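Local coordinates for proteolytically activated form of PPO4 Tyrosinase (Agaricus bisporus var. bisporus H97, PDB 4OUA), which hydroxylates monophenols to o-diphenols and oxidises these to reactive o-quinones at a pair of copper ions, in the initial step of melanin synthesis, at residues Q83-R91 with Q293-G304. Sequence-based numbering, arbitrary orientation.
Sequences QVLFPTWHR and QALYPGVWVTQG. With CU1 (copper (I) ion), chain C.
Gln293 OE1 sits at the edge of the Arg91 guanidinium, near its plane, and Trp300 approaches the same group obliquely through CH2, 4.0 Å from Arg91 NH1. NH1 donates to Gln293 OE1 at 3.0 Å, on a lone pair in the carbonyl plane but with a bent N-H...O angle of 142°; NH2 adds a weak bond to that oxygen, and the guanidinium and amide planes stand 52° apart. Gln293 NE2 donates to the Thr342 carbonyl, which helps set the amide's orientation. Arg91 NH1 also donates to the Leu341 carbonyl, and NE makes a salt bridge with Asp286. A leucine in place of Arg91 would probably leave Gln293 OE1 without its donors and the Asp286 carboxylate without its charged mate. On the same flank of helix 86-109, Thr88 turns its methyl to Trp300 and Val301 because CG2 lies anti to the carbonyl carbon (chi1 57° for OG1). CG2 meets Val301 CG2 at 3.7 Å and Trp300 CZ2 at 3.8 Å, while OG1 bonds to Ser338. Leu85 CD2 packs on Val301 CG1, and Val84 CG2 lies 3.4 Å from the Thr302 carbonyl oxygen. The helix's other flank carries His90. Phe86 CE1 covers one face of its imidazole, offset toward the rim, and Trp89 CE3 lies over the centre of the opposite face. ND1 donates to Phe86 O at 2.7 Å, helping to fix the ring's rotation, and NE2 binds copper at 2.1 Å. His56 and His81 complete this copper's histidine set: Gln293 and residues 300-304 thus pack on the copper-remote flank where a metal-bearing helix of the tyrosinase di-copper core starts.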
loop_
_atom_site.group_PDB
_atom_site.type_symbol
_atom_site.label_atom_id
_atom_site.label_comp_id
_atom_site.label_asym_id
_atom_site.label_seq_id
_atom_site.Cartn_x
_atom_site.Cartn_y
_atom_site.Cartn_z
ATOM N N GLN A 83 2.049 14.611 8.405
ATOM C CA GLN A 83 0.928 15.542 8.369
ATOM C C GLN A 83 -0.409 14.821 8.529
ATOM O O GLN A 83 -0.485 13.598 8.403
ATOM C CB GLN A 83 0.944 16.341 7.065
ATOM C CG GLN A 83 1.252 15.507 5.839
ATOM C CD GLN A 83 0.766 16.156 4.562
ATOM O OE1 GLN A 83 -0.376 16.601 4.481
ATOM N NE2 GLN A 83 1.632 16.216 3.557
ATOM N N VAL A 84 -1.460 15.590 8.797
ATOM C CA VAL A 84 -2.774 15.036 9.112
ATOM C C VAL A 84 -3.395 14.233 7.970
ATOM O O VAL A 84 -4.321 13.454 8.188
ATOM C CB VAL A 84 -3.765 16.150 9.508
ATOM C CG1 VAL A 84 -3.402 16.727 10.866
ATOM C CG2 VAL A 84 -3.795 17.238 8.446
ATOM N N LEU A 85 -2.883 14.418 6.758
ATOM C CA LEU A 85 -3.477 13.789 5.582
ATOM C C LEU A 85 -2.875 12.426 5.260
ATOM O O LEU A 85 -3.270 11.792 4.284
ATOM C CB LEU A 85 -3.337 14.704 4.363
ATOM C CG LEU A 85 -4.121 16.015 4.408
ATOM C CD1 LEU A 85 -4.026 16.730 3.075
ATOM C CD2 LEU A 85 -5.573 15.756 4.786
ATOM N N PHE A 86 -1.926 11.980 6.079
ATOM C CA PHE A 86 -1.212 10.732 5.814
ATOM C C PHE A 86 -2.147 9.547 5.576
ATOM O O PHE A 86 -2.045 8.873 4.551
ATOM C CB PHE A 86 -0.256 10.402 6.964
ATOM C CG PHE A 86 0.349 9.029 6.867
ATOM C CD1 PHE A 86 1.414 8.786 6.015
ATOM C CD2 PHE A 86 -0.153 7.981 7.620
ATOM C CE1 PHE A 86 1.968 7.522 5.918
ATOM C CE2 PHE A 86 0.399 6.716 7.527
ATOM C CZ PHE A 86 1.461 6.487 6.674
ATOM N N PRO A 87 -3.061 9.288 6.523
ATOM C CA PRO A 87 -3.972 8.145 6.391
ATOM C C PRO A 87 -4.854 8.211 5.144
ATOM O O PRO A 87 -4.967 7.216 4.428
ATOM C CB PRO A 87 -4.822 8.229 7.662
ATOM C CG PRO A 87 -3.970 8.972 8.636
ATOM C CD PRO A 87 -3.231 9.979 7.813
ATOM N N THR A 88 -5.464 9.364 4.886
ATOM C CA THR A 88 -6.419 9.486 3.789
ATOM C C THR A 88 -5.745 9.481 2.421
ATOM O O THR A 88 -6.270 8.899 1.473
ATOM C CB THR A 88 -7.269 10.767 3.916
ATOM O OG1 THR A 88 -6.414 11.914 3.978
ATOM C CG2 THR A 88 -8.129 10.713 5.168
ATOM N N TRP A 89 -4.586 10.125 2.315
ATOM C CA TRP A 89 -3.885 10.201 1.036
ATOM C C TRP A 89 -3.442 8.821 0.568
ATOM O O TRP A 89 -3.457 8.527 -0.627
ATOM C CB TRP A 89 -2.672 11.129 1.125
ATOM C CG TRP A 89 -1.959 11.284 -0.190
ATOM C CD1 TRP A 89 -2.153 12.267 -1.117
ATOM C CD2 TRP A 89 -0.947 10.421 -0.726
ATOM N NE1 TRP A 89 -1.322 12.072 -2.195
ATOM C CE2 TRP A 89 -0.572 10.946 -1.980
ATOM C CE3 TRP A 89 -0.320 9.258 -0.269
ATOM C CZ2 TRP A 89 0.400 10.350 -2.778
ATOM C CZ3 TRP A 89 0.646 8.668 -1.063
ATOM C CH2 TRP A 89 0.995 9.214 -2.303
ATOM N N HIS A 90 -3.047 7.979 1.517
ATOM C CA HIS A 90 -2.558 6.646 1.189
ATOM C C HIS A 90 -3.710 5.678 0.930
ATOM O O HIS A 90 -3.555 4.701 0.194
ATOM C CB HIS A 90 -1.651 6.122 2.304
ATOM C CG HIS A 90 -0.315 6.798 2.356
ATOM N ND1 HIS A 90 -0.147 8.083 2.827
ATOM C CD2 HIS A 90 0.914 6.373 1.979
ATOM C CE1 HIS A 90 1.128 8.417 2.744
ATOM N NE2 HIS A 90 1.794 7.398 2.232
ATOM N N ARG A 91 -4.865 5.957 1.525
ATOM C CA ARG A 91 -6.052 5.144 1.291
ATOM C C ARG A 91 -6.447 5.172 -0.178
ATOM O O ARG A 91 -6.743 4.135 -0.776
ATOM C CB ARG A 91 -7.222 5.621 2.154
ATOM C CG ARG A 91 -8.582 5.175 1.641
ATOM C CD ARG A 91 -9.618 5.167 2.748
ATOM N NE ARG A 91 -9.386 4.078 3.693
ATOM C CZ ARG A 91 -10.115 3.863 4.782
ATOM N NH1 ARG A 91 -11.128 4.669 5.076
ATOM N NH2 ARG A 91 -9.830 2.844 5.582
ATOM N N GLN A 293 -11.322 2.977 12.852
ATOM C CA GLN A 293 -12.605 3.642 12.643
ATOM C C GLN A 293 -13.721 2.941 13.409
ATOM O O GLN A 293 -14.660 3.581 13.878
ATOM C CB GLN A 293 -12.955 3.695 11.153
ATOM C CG GLN A 293 -12.088 4.629 10.328
ATOM C CD GLN A 293 -12.417 4.565 8.850
ATOM O OE1 GLN A 293 -11.533 4.379 8.012
ATOM N NE2 GLN A 293 -13.695 4.714 8.521
ATOM N N ALA A 294 -13.610 1.622 13.532
ATOM C CA ALA A 294 -14.609 0.834 14.241
ATOM C C ALA A 294 -14.595 1.150 15.734
ATOM O O ALA A 294 -15.636 1.139 16.390
ATOM C CB ALA A 294 -14.375 -0.648 14.008
ATOM N N LEU A 295 -13.411 1.436 16.265
ATOM C CA LEU A 295 -13.267 1.751 17.682
ATOM C C LEU A 295 -13.571 3.218 17.964
ATOM O O LEU A 295 -14.152 3.550 18.996
ATOM C CB LEU A 295 -11.856 1.410 18.170
ATOM C CG LEU A 295 -11.434 -0.059 18.103
ATOM C CD1 LEU A 295 -10.042 -0.239 18.691
ATOM C CD2 LEU A 295 -12.441 -0.949 18.818
ATOM N N TYR A 296 -13.179 4.092 17.041
ATOM C CA TYR A 296 -13.331 5.529 17.239
ATOM C C TYR A 296 -14.191 6.185 16.164
ATOM O O TYR A 296 -13.703 7.022 15.406
ATOM C CB TYR A 296 -11.961 6.207 17.278
ATOM C CG TYR A 296 -11.115 5.813 18.465
ATOM C CD1 TYR A 296 -11.288 6.428 19.698
ATOM C CD2 TYR A 296 -10.139 4.833 18.353
ATOM C CE1 TYR A 296 -10.517 6.075 20.786
ATOM C CE2 TYR A 296 -9.362 4.473 19.437
ATOM C CZ TYR A 296 -9.556 5.097 20.651
ATOM O OH TYR A 296 -8.784 4.743 21.734
ATOM N N PRO A 297 -15.479 5.814 16.103
ATOM C CA PRO A 297 -16.390 6.414 15.124
ATOM C C PRO A 297 -16.610 7.898 15.398
ATOM O O PRO A 297 -16.655 8.306 16.558
ATOM C CB PRO A 297 -17.684 5.621 15.318
ATOM C CG PRO A 297 -17.618 5.141 16.723
ATOM C CD PRO A 297 -16.168 4.861 16.989
ATOM N N GLY A 298 -16.735 8.691 14.340
ATOM C CA GLY A 298 -16.949 10.118 14.484
ATOM C C GLY A 298 -15.661 10.913 14.407
ATOM O O GLY A 298 -15.679 12.105 14.098
ATOM N N VAL A 299 -14.541 10.256 14.691
ATOM C CA VAL A 299 -13.239 10.911 14.639
ATOM C C VAL A 299 -12.624 10.806 13.248
ATOM O O VAL A 299 -12.463 9.706 12.715
ATOM C CB VAL A 299 -12.257 10.310 15.661
ATOM C CG1 VAL A 299 -10.957 11.101 15.669
ATOM C CG2 VAL A 299 -12.878 10.288 17.043
ATOM N N TRP A 300 -12.278 11.950 12.664
ATOM C CA TRP A 300 -11.657 11.973 11.344
ATOM C C TRP A 300 -10.618 13.091 11.243
ATOM O O TRP A 300 -10.086 13.547 12.254
ATOM C CB TRP A 300 -12.722 12.123 10.255
ATOM C CG TRP A 300 -12.309 11.562 8.922
ATOM C CD1 TRP A 300 -12.282 12.221 7.727
ATOM C CD2 TRP A 300 -11.855 10.228 8.655
ATOM N NE1 TRP A 300 -11.846 11.380 6.732
ATOM C CE2 TRP A 300 -11.576 10.152 7.274
ATOM C CE3 TRP A 300 -11.658 9.093 9.448
ATOM C CZ2 TRP A 300 -11.110 8.983 6.670
ATOM C CZ3 TRP A 300 -11.196 7.934 8.845
ATOM C CH2 TRP A 300 -10.928 7.889 7.470
ATOM N N VAL A 301 -10.338 13.529 10.019
ATOM C CA VAL A 301 -9.276 14.497 9.759
ATOM C C VAL A 301 -9.489 15.834 10.463
ATOM O O VAL A 301 -10.573 16.413 10.403
ATOM C CB VAL A 301 -9.131 14.771 8.247
ATOM C CG1 VAL A 301 -7.976 15.733 7.989
ATOM C CG2 VAL A 301 -8.936 13.467 7.485
ATOM N N THR A 302 -8.442 16.316 11.124
ATOM C CA THR A 302 -8.449 17.649 11.716
ATOM C C THR A 302 -7.408 18.522 11.022
ATOM O O THR A 302 -6.567 18.021 10.274
ATOM C CB THR A 302 -8.164 17.615 13.230
ATOM O OG1 THR A 302 -6.803 17.231 13.458
ATOM C CG2 THR A 302 -9.093 16.630 13.927
ATOM N N GLN A 303 -7.467 19.824 11.272
ATOM C CA GLN A 303 -6.581 20.772 10.606
ATOM C C GLN A 303 -5.130 20.635 11.065
ATOM O O GLN A 303 -4.858 20.311 12.221
ATOM C CB GLN A 303 -7.072 22.200 10.840
ATOM C CG GLN A 303 -6.120 23.269 10.342
ATOM C CD GLN A 303 -6.724 24.655 10.412
ATOM O OE1 GLN A 303 -7.938 24.819 10.304
ATOM N NE2 GLN A 303 -5.877 25.660 10.596
ATOM N N GLY A 304 -4.201 20.886 10.145
ATOM C CA GLY A 304 -2.781 20.793 10.432
ATOM C C GLY A 304 -1.937 21.309 9.280
ATOM O O GLY A 304 -2.391 21.330 8.134
HETATM CU CU CU1 C . 3.828 7.425 1.783
HETATM O O HOH W 1 5.324 6.009 3.042
#